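Local coordinates for putative branched-chain amino acid ABC transporter, periplasmic branched-chain amino acid-binding protein (Pseudomonas protegens Pf-5, PDB 4RU0) that probably binds branched-chain amino acids or related small solutes outside the inner membrane and delivers them to an ABC transporter for uptake, at residues V153-Y158 / G266-S271; S162-Y167 / L287-Y292. One frame throughout, in Å; residues are numbered along the deposited sequence.

Overall arrangement
Contacts 1 and 2 are both buried, their centres about 8 Å apart, and both draw on helix 157-172: contact 1 takes its first turn and the loop before it, contact 2 its middle. Gly266, the last residue of strand 264-266, pairs through its backbone with Leu287 and Leu289 of the neighbouring parallel strand; the rest of 266-271 is loop. What separates the contacts is position along the sheet. Beyond Gly266 the chain has turned to the ligand pocket, so rings, a carboxylate and a bound polyether mix; at 287-292 the strand itself faces the helix, and the meeting is almost wholly between apolar side chains.

Contact 1: V153-Y158 / G266-S271; sequences VMLTFY and GDIWAS. With P3G (3,6,9,12,15-pentaoxaheptadecane), chain C.
Phe157 drives the rim of its ring against the rim of Trp269, and neither ring lies over the other's face. CE1 of Phe157 comes to 3.5 Å from CD1 of Trp269, the planes 70° apart. The indole is itself a partition. On one face lies the polyether, whose C10 is 3.7 Å from Trp269 CZ2; against the opposite face, displaced toward the rim, packs CG1 of its own neighbour Ile268. With CG anti to its carbonyl carbon (chi1 -60°), Trp269 brings its CD1-NE1 edge to the CE1 end of Phe157, the side chains crossing at about a right angle, and NE1 is held by Gly135 O. A leucine in place of Trp269 would probably strip the polyether of the flat wall it rests on and leave Phe157 without its rim partner. Asp267 fixes the start of this turn: OD1 accepts from Trp269 N at 2.9 Å, a nearly straight bond (170°) to the anti lone pair, which makes an Asx turn. The Asp267 side chain likewise crosses that of Phe157 roughly at right angles, OD1 coming to 3.9 Å from Phe157 CE1, while OD2 forms a salt bridge with Arg241, itself in cation-pi contact with Phe157. CD2 of Leu155 meets CG2 of Ile268 at 4.0 Å, the two side chains sliding past each other in opposite directions. Trp269 lines the polyether site with Tyr41, Tyr192 and Trp243; Phe157 adjoins it, meeting Tyr192 edge-to-face. The contact joins the start of helix 157-172, N-capped by Thr156, to the loop between strand 264-266 and helix 273-276.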
ATOM      1  N   VAL A 153       5.750   4.299  -0.865  1.00 26.38           N
ATOM      2  CA  VAL A 153       4.965   5.329  -0.210  1.00 29.35           C
ATOM      3  C   VAL A 153       3.900   4.893   0.788  1.00 38.38           C
ATOM      4  O   VAL A 153       3.206   3.911   0.594  1.00 35.79           O
ATOM      5  CB  VAL A 153       4.315   6.283  -1.223  1.00 28.70           C
ATOM      6  CG1 VAL A 153       4.069   7.623  -0.574  1.00 30.88           C
ATOM      7  CG2 VAL A 153       5.214   6.477  -2.415  1.00 37.52           C
HETATM    8  N   MSE A 154       3.782   5.702   1.830  1.00 35.53           N
HETATM    9  CA  MSE A 154       2.775   5.589   2.862  1.00 38.96           C
HETATM   10  C   MSE A 154       2.987   4.525   3.902  1.00 37.14           C
HETATM   11  O   MSE A 154       2.971   4.846   5.094  1.00 38.92           O
HETATM   12  CB  MSE A 154       1.446   5.356   2.179  1.00 29.40           C
HETATM   13  CG  MSE A 154       0.393   6.236   2.809  1.00 44.26           C
HETATM   14 SE   MSE A 154      -1.157   6.178   1.642  1.00 77.83          SE
HETATM   15  CE  MSE A 154      -0.768   7.878   0.761  1.00 58.20           C
ATOM     16  N   LEU A 155       3.119   3.275   3.505  1.00 24.24           N
ATOM     17  CA  LEU A 155       3.362   2.245   4.475  1.00 22.52           C
ATOM     18  C   LEU A 155       4.310   1.175   4.007  1.00 24.48           C
ATOM     19  O   LEU A 155       4.016   0.466   3.089  1.00 29.32           O
ATOM     20  CB  LEU A 155       2.030   1.622   4.895  1.00 30.54           C
ATOM     21  CG  LEU A 155       2.069   0.766   6.150  1.00 24.06           C
ATOM     22  CD1 LEU A 155       2.429   1.602   7.350  1.00 24.01           C
ATOM     23  CD2 LEU A 155       0.754   0.070   6.360  1.00 21.87           C
ATOM     24  N   THR A 156       5.419   1.018   4.693  1.00 19.67           N
ATOM     25  CA  THR A 156       6.268  -0.136   4.491  1.00 18.13           C
ATOM     26  C   THR A 156       5.915  -1.215   5.492  1.00 17.21           C
ATOM     27  O   THR A 156       5.362  -0.942   6.529  1.00 24.08           O
ATOM     28  CB  THR A 156       7.750   0.191   4.631  1.00 23.67           C
ATOM     29  OG1 THR A 156       8.035   0.574   5.971  1.00 25.00           O
ATOM     30  CG2 THR A 156       8.136   1.301   3.694  1.00 24.75           C
ATOM     31  N   PHE A 157       6.255  -2.444   5.169  1.00 19.66           N
ATOM     32  CA  PHE A 157       6.022  -3.559   6.077  1.00 18.07           C
ATOM     33  C   PHE A 157       6.729  -3.381   7.420  1.00 22.35           C
ATOM     34  O   PHE A 157       6.270  -3.901   8.440  1.00 16.11           O
ATOM     35  CB  PHE A 157       6.454  -4.865   5.417  1.00 14.73           C
ATOM     36  CG  PHE A 157       5.648  -5.215   4.200  1.00 15.16           C
ATOM     37  CD1 PHE A 157       4.259  -5.196   4.242  1.00 15.77           C
ATOM     38  CD2 PHE A 157       6.276  -5.538   3.002  1.00 28.68           C
ATOM     39  CE1 PHE A 157       3.508  -5.511   3.113  1.00 26.28           C
ATOM     40  CE2 PHE A 157       5.533  -5.850   1.869  1.00 24.21           C
ATOM     41  CZ  PHE A 157       4.146  -5.838   1.927  1.00 20.67           C
ATOM     42  N   TYR A 158       7.831  -2.635   7.438  1.00 17.13           N
ATOM     43  CA  TYR A 158       8.497  -2.345   8.707  1.00 25.32           C
ATOM     44  C   TYR A 158       7.598  -1.476   9.577  1.00 24.98           C
ATOM     45  O   TYR A 158       7.365  -1.789  10.743  1.00 24.96           O
ATOM     46  CB  TYR A 158       9.849  -1.659   8.490  1.00 16.97           C
ATOM     47  CG  TYR A 158      10.986  -2.615   8.210  1.00 23.41           C
ATOM     48  CD1 TYR A 158      10.756  -3.842   7.602  1.00 22.88           C
ATOM     49  CD2 TYR A 158      12.293  -2.292   8.555  1.00 29.63           C
ATOM     50  CE1 TYR A 158      11.798  -4.717   7.338  1.00 27.36           C
ATOM     51  CE2 TYR A 158      13.342  -3.162   8.297  1.00 29.53           C
ATOM     52  CZ  TYR A 158      13.086  -4.376   7.691  1.00 38.94           C
ATOM     53  OH  TYR A 158      14.115  -5.255   7.426  1.00 45.93           O
ATOM     54  N   GLY A 266      -5.119  -9.099  10.151  1.00 20.78           N
ATOM     55  CA  GLY A 266      -4.504  -9.315   8.861  1.00 20.56           C
ATOM     56  C   GLY A 266      -3.609  -8.180   8.396  1.00 25.09           C
ATOM     57  O   GLY A 266      -3.828  -7.008   8.725  1.00 21.49           O
ATOM     58  N   ASP A 267      -2.584  -8.556   7.637  1.00 19.45           N
ATOM     59  CA  ASP A 267      -1.773  -7.633   6.854  1.00 19.65           C
ATOM     60  C   ASP A 267      -2.666  -6.785   5.950  1.00 25.98           C
ATOM     61  O   ASP A 267      -3.813  -7.152   5.680  1.00 23.13           O
ATOM     62  CB  ASP A 267      -0.770  -8.424   6.014  1.00 18.47           C
ATOM     63  CG  ASP A 267       0.326  -7.564   5.450  1.00 33.72           C
ATOM     64  OD1 ASP A 267       0.129  -6.980   4.363  1.00 43.74           O
ATOM     65  OD2 ASP A 267       1.396  -7.489   6.091  1.00 21.63           O
ATOM     66  N   ILE A 268      -2.153  -5.662   5.464  1.00 22.45           N
ATOM     67  CA  ILE A 268      -2.945  -4.835   4.556  1.00 24.60           C
ATOM     68  C   ILE A 268      -3.230  -5.589   3.258  1.00 25.16           C
ATOM     69  O   ILE A 268      -4.214  -5.321   2.581  1.00 27.01           O
ATOM     70  CB  ILE A 268      -2.257  -3.495   4.243  1.00 25.62           C
ATOM     71  CG1 ILE A 268      -0.936  -3.712   3.502  1.00 23.95           C
ATOM     72  CG2 ILE A 268      -2.037  -2.698   5.528  1.00 24.85           C
ATOM     73  CD1 ILE A 268      -0.371  -2.450   2.903  1.00 24.85           C
ATOM     74  N   TRP A 269      -2.387  -6.563   2.934  1.00 23.63           N
ATOM     75  CA  TRP A 269      -2.603  -7.391   1.753  1.00 31.18           C
ATOM     76  C   TRP A 269      -3.405  -8.643   2.093  1.00 23.97           C
ATOM     77  O   TRP A 269      -3.399  -9.624   1.354  1.00 23.96           O
ATOM     78  CB  TRP A 269      -1.262  -7.749   1.110  1.00 22.77           C
ATOM     79  CG  TRP A 269      -0.541  -6.513   0.705  1.00 23.15           C
ATOM     80  CD1 TRP A 269       0.545  -5.968   1.308  1.00 26.97           C
ATOM     81  CD2 TRP A 269      -0.896  -5.633  -0.364  1.00 26.72           C
ATOM     82  NE1 TRP A 269       0.908  -4.810   0.667  1.00 33.67           N
ATOM     83  CE2 TRP A 269       0.036  -4.582  -0.363  1.00 24.79           C
ATOM     84  CE3 TRP A 269      -1.906  -5.639  -1.331  1.00 26.80           C
ATOM     85  CZ2 TRP A 269      -0.011  -3.540  -1.289  1.00 26.93           C
ATOM     86  CZ3 TRP A 269      -1.953  -4.605  -2.250  1.00 28.33           C
ATOM     87  CH2 TRP A 269      -1.011  -3.571  -2.222  1.00 28.09           C
ATOM     88  N   ALA A 270      -4.098  -8.590   3.223  1.00 24.07           N
ATOM     89  CA  ALA A 270      -5.049  -9.628   3.601  1.00 34.42           C
ATOM     90  C   ALA A 270      -6.296  -8.961   4.161  1.00 26.06           C
ATOM     91  O   ALA A 270      -6.949  -9.494   5.047  1.00 26.03           O
ATOM     92  CB  ALA A 270      -4.436 -10.586   4.621  1.00 22.29           C
ATOM     93  N   SER A 271      -6.613  -7.786   3.631  1.00 27.63           N
ATOM     94  CA  SER A 271      -7.642  -6.933   4.209  1.00 29.27           C
ATOM     95  C   SER A 271      -8.848  -6.723   3.302  1.00 37.65           C
ATOM     96  O   SER A 271      -9.672  -5.849   3.563  1.00 38.14           O
ATOM     97  CB  SER A 271      -7.045  -5.570   4.567  1.00 29.23           C
ATOM     98  OG  SER A 271      -6.542  -4.928   3.409  1.00 29.79           O
TER
HETATM   99  O3  P3G C 501      -2.494  -4.529  -6.771  1.00 49.42           O
HETATM  100  C7  P3G C 501      -1.266  -4.112  -6.202  1.00 46.71           C
HETATM  101  C8  P3G C 501      -0.229  -5.200  -6.411  1.00 47.90           C
HETATM  102  O4  P3G C 501       0.755  -5.089  -5.392  1.00 43.02           O
HETATM  103  C9  P3G C 501       1.194  -6.359  -4.947  1.00 36.19           C
HETATM  104  C10 P3G C 501       1.272  -6.318  -3.438  1.00 39.48           C
HETATM  105  O5  P3G C 501       2.294  -7.196  -3.001  1.00 40.72           O
HETATM  106  C11 P3G C 501       1.834  -8.061  -1.982  1.00 38.41           C
HETATM  107  C12 P3G C 501       2.848  -9.170  -1.778  1.00 38.05           C
HETATM  108  O6  P3G C 501       2.192 -10.423  -1.830  1.00 38.26           O
HETATM  109  C13 P3G C 501       3.099 -11.490  -1.984  1.00 46.25           C
HETATM  110  C14 P3G C 501       3.105 -11.918  -3.429  1.00 49.62           C
HETATM  111  O7  P3G C 501       4.247 -12.724  -3.674  1.00 58.17           O

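Contact 2: S162-Y167 / L287-Y292; sequences STLVNY and LALTPY
Leu289 reaches from its strand toward Leu164 and Thr163 on the helix, and its CD1 branch carries the contact. CB leaves the backbone toward the helix, CG stands anti to the carbonyl carbon (chi1 -61°), and CD1 continues extended from CA (chi2 165°), the two torsions together carrying it to the helix. There CD1 lies 4.1 Å from CB of Leu164 and 4.4 Å from OG1 of Thr163, a hydroxyl hydrogen-bonded to Glu160 O one turn back. Ile265 and Val399 pack on the Leu289 side chain as well. Two residues earlier on the same side of the strand, Leu287 repeats the theme more loosely. Its CD1 approaches the outer part of the Tyr167 side chain obliquely, 4.3 Å from CE2, while the phenol oxygen pairs with Arg171 NE. No hydrogen bond links the two segments. The axes of helix 162-167 and strand 287-290 pass 10.5 Å apart, a spacing usual for a helix packed on a sheet, with 133° between their N-to-C directions. Helix 157-172 thus packs across one face of the mixed sheet: Ile265 of strand 264-266 also touches Leu164, Tyr167 and Leu287, and Val399 of the antiparallel strand 396-402 also packs on Tyr167.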
ATOM      1  N   SER A 162       5.226  -2.019  13.307  1.00 19.81           N
ATOM      2  CA  SER A 162       5.128  -1.084  14.423  1.00 24.03           C
ATOM      3  C   SER A 162       3.680  -0.702  14.734  1.00 20.68           C
ATOM      4  O   SER A 162       3.275  -0.735  15.889  1.00 21.41           O
ATOM      5  CB  SER A 162       5.948   0.171  14.145  1.00 21.24           C
ATOM      6  OG  SER A 162       5.977   1.015  15.286  1.00 28.57           O
ATOM      7  N   THR A 163       2.907  -0.344  13.709  1.00 20.87           N
ATOM      8  CA  THR A 163       1.497   0.005  13.911  1.00 29.33           C
ATOM      9  C   THR A 163       0.703  -1.180  14.456  1.00 21.10           C
ATOM     10  O   THR A 163      -0.184  -1.008  15.294  1.00 22.21           O
ATOM     11  CB  THR A 163       0.819   0.492  12.613  1.00 35.62           C
ATOM     12  OG1 THR A 163       0.704  -0.593  11.688  1.00 45.29           O
ATOM     13  CG2 THR A 163       1.610   1.602  11.978  1.00 23.64           C
ATOM     14  N   LEU A 164       1.017  -2.380  13.971  1.00 19.26           N
ATOM     15  CA  LEU A 164       0.390  -3.598  14.471  1.00 18.38           C
ATOM     16  C   LEU A 164       0.614  -3.706  15.978  1.00 30.53           C
ATOM     17  O   LEU A 164      -0.330  -3.911  16.738  1.00 27.87           O
ATOM     18  CB  LEU A 164       0.944  -4.835  13.748  1.00 21.78           C
ATOM     19  CG  LEU A 164       0.417  -6.248  14.079  1.00 17.83           C
ATOM     20  CD1 LEU A 164       1.231  -6.917  15.184  1.00 15.28           C
ATOM     21  CD2 LEU A 164      -1.077  -6.218  14.432  1.00 16.83           C
ATOM     22  N   VAL A 165       1.863  -3.546  16.403  1.00 18.56           N
ATOM     23  CA  VAL A 165       2.213  -3.621  17.817  1.00 24.21           C
ATOM     24  C   VAL A 165       1.579  -2.474  18.612  1.00 21.26           C
ATOM     25  O   VAL A 165       1.095  -2.665  19.727  1.00 21.93           O
ATOM     26  CB  VAL A 165       3.747  -3.616  18.004  1.00 19.18           C
ATOM     27  CG1 VAL A 165       4.121  -3.304  19.443  1.00 20.68           C
ATOM     28  CG2 VAL A 165       4.340  -4.955  17.567  1.00 17.54           C
ATOM     29  N   ASN A 166       1.554  -1.286  18.022  1.00 22.50           N
ATOM     30  CA  ASN A 166       0.986  -0.129  18.701  1.00 24.95           C
ATOM     31  C   ASN A 166      -0.518  -0.264  18.915  1.00 30.67           C
ATOM     32  O   ASN A 166      -1.058   0.235  19.907  1.00 27.46           O
ATOM     33  CB  ASN A 166       1.296   1.149  17.930  1.00 26.37           C
ATOM     34  CG  ASN A 166       2.754   1.522  18.007  1.00 38.85           C
ATOM     35  OD1 ASN A 166       3.502   0.945  18.796  1.00 43.28           O
ATOM     36  ND2 ASN A 166       3.174   2.489  17.190  1.00 38.09           N
ATOM     37  N   TYR A 167      -1.190  -0.941  17.990  1.00 24.30           N
ATOM     38  CA  TYR A 167      -2.613  -1.194  18.146  1.00 25.02           C
ATOM     39  C   TYR A 167      -2.857  -2.238  19.230  1.00 33.94           C
ATOM     40  O   TYR A 167      -3.773  -2.089  20.039  1.00 35.63           O
ATOM     41  CB  TYR A 167      -3.238  -1.642  16.828  1.00 24.30           C
ATOM     42  CG  TYR A 167      -4.702  -1.996  16.964  1.00 25.30           C
ATOM     43  CD1 TYR A 167      -5.665  -1.003  17.122  1.00 27.99           C
ATOM     44  CD2 TYR A 167      -5.122  -3.320  16.943  1.00 23.90           C
ATOM     45  CE1 TYR A 167      -7.003  -1.320  17.252  1.00 29.24           C
ATOM     46  CE2 TYR A 167      -6.458  -3.648  17.071  1.00 25.07           C
ATOM     47  CZ  TYR A 167      -7.396  -2.644  17.228  1.00 33.24           C
ATOM     48  OH  TYR A 167      -8.729  -2.965  17.354  1.00 32.98           O
ATOM     49  N   LEU A 287     -10.133  -9.152  12.047  1.00 26.84           N
ATOM     50  CA  LEU A 287      -9.574  -7.806  11.946  1.00 27.02           C
ATOM     51  C   LEU A 287      -8.572  -7.707  10.794  1.00 29.03           C
ATOM     52  O   LEU A 287      -7.956  -8.705  10.405  1.00 26.11           O
ATOM     53  CB  LEU A 287      -8.888  -7.404  13.250  1.00 25.69           C
ATOM     54  CG  LEU A 287      -9.733  -7.467  14.523  1.00 26.32           C
ATOM     55  CD1 LEU A 287      -8.959  -6.917  15.714  1.00 25.12           C
ATOM     56  CD2 LEU A 287     -11.031  -6.717  14.324  1.00 31.86           C
ATOM     57  N   ALA A 288      -8.401  -6.501  10.257  1.00 27.15           N
ATOM     58  CA  ALA A 288      -7.386  -6.275   9.231  1.00 26.44           C
ATOM     59  C   ALA A 288      -6.883  -4.838   9.257  1.00 26.91           C
ATOM     60  O   ALA A 288      -7.638  -3.915   9.562  1.00 28.59           O
ATOM     61  CB  ALA A 288      -7.935  -6.616   7.857  1.00 27.70           C
ATOM     62  N   LEU A 289      -5.600  -4.660   8.951  1.00 25.52           N
ATOM     63  CA  LEU A 289      -5.014  -3.330   8.827  1.00 26.02           C
ATOM     64  C   LEU A 289      -5.238  -2.793   7.416  1.00 27.53           C
ATOM     65  O   LEU A 289      -5.284  -3.560   6.454  1.00 28.08           O
ATOM     66  CB  LEU A 289      -3.515  -3.364   9.151  1.00 25.92           C
ATOM     67  CG  LEU A 289      -3.109  -3.809  10.557  1.00 22.41           C
ATOM     68  CD1 LEU A 289      -1.623  -4.154  10.607  1.00 26.41           C
ATOM     69  CD2 LEU A 289      -3.433  -2.739  11.575  1.00 23.34           C
ATOM     70  N   THR A 290      -5.372  -1.479   7.286  1.00 29.01           N
ATOM     71  CA  THR A 290      -5.523  -0.868   5.967  1.00 30.51           C
ATOM     72  C   THR A 290      -5.023   0.571   5.948  1.00 31.33           C
ATOM     73  O   THR A 290      -5.211   1.311   6.916  1.00 33.93           O
ATOM     74  CB  THR A 290      -6.994  -0.887   5.493  1.00 38.88           C
ATOM     75  OG1 THR A 290      -7.099  -0.249   4.215  1.00 41.30           O
ATOM     76  CG2 THR A 290      -7.889  -0.159   6.482  1.00 34.07           C
ATOM     77  N   PRO A 291      -4.362   0.965   4.850  1.00 31.53           N
ATOM     78  CA  PRO A 291      -3.993   2.362   4.634  1.00 43.08           C
ATOM     79  C   PRO A 291      -5.037   3.081   3.782  1.00 49.17           C
ATOM     80  O   PRO A 291      -4.937   4.291   3.574  1.00 59.44           O
ATOM     81  CB  PRO A 291      -2.658   2.253   3.900  1.00 31.44           C
ATOM     82  CG  PRO A 291      -2.827   1.027   3.072  1.00 30.81           C
ATOM     83  CD  PRO A 291      -3.735   0.082   3.852  1.00 33.55           C
ATOM     84  N   TYR A 292      -5.996   2.326   3.274  1.00 43.99           N
ATOM     85  CA  TYR A 292      -7.104   2.875   2.510  1.00 50.20           C
ATOM     86  C   TYR A 292      -8.422   2.141   2.770  1.00 52.09           C
ATOM     87  O   TYR A 292      -8.836   1.321   1.971  1.00 55.07           O
ATOM     88  CB  TYR A 292      -6.781   2.892   1.015  1.00 38.86           C
ATOM     89  CG  TYR A 292      -5.825   1.819   0.561  1.00 43.58           C
ATOM     90  CD1 TYR A 292      -6.219   0.507   0.500  1.00 41.53           C
ATOM     91  CD2 TYR A 292      -4.535   2.127   0.178  1.00 35.74           C
ATOM     92  CE1 TYR A 292      -5.365  -0.473   0.077  1.00 42.29           C
ATOM     93  CE2 TYR A 292      -3.673   1.151  -0.236  1.00 50.01           C
ATOM     94  CZ  TYR A 292      -4.096  -0.152  -0.285  1.00 47.67           C
ATOM     95  OH  TYR A 292      -3.251  -1.142  -0.693  1.00 45.35           O
TER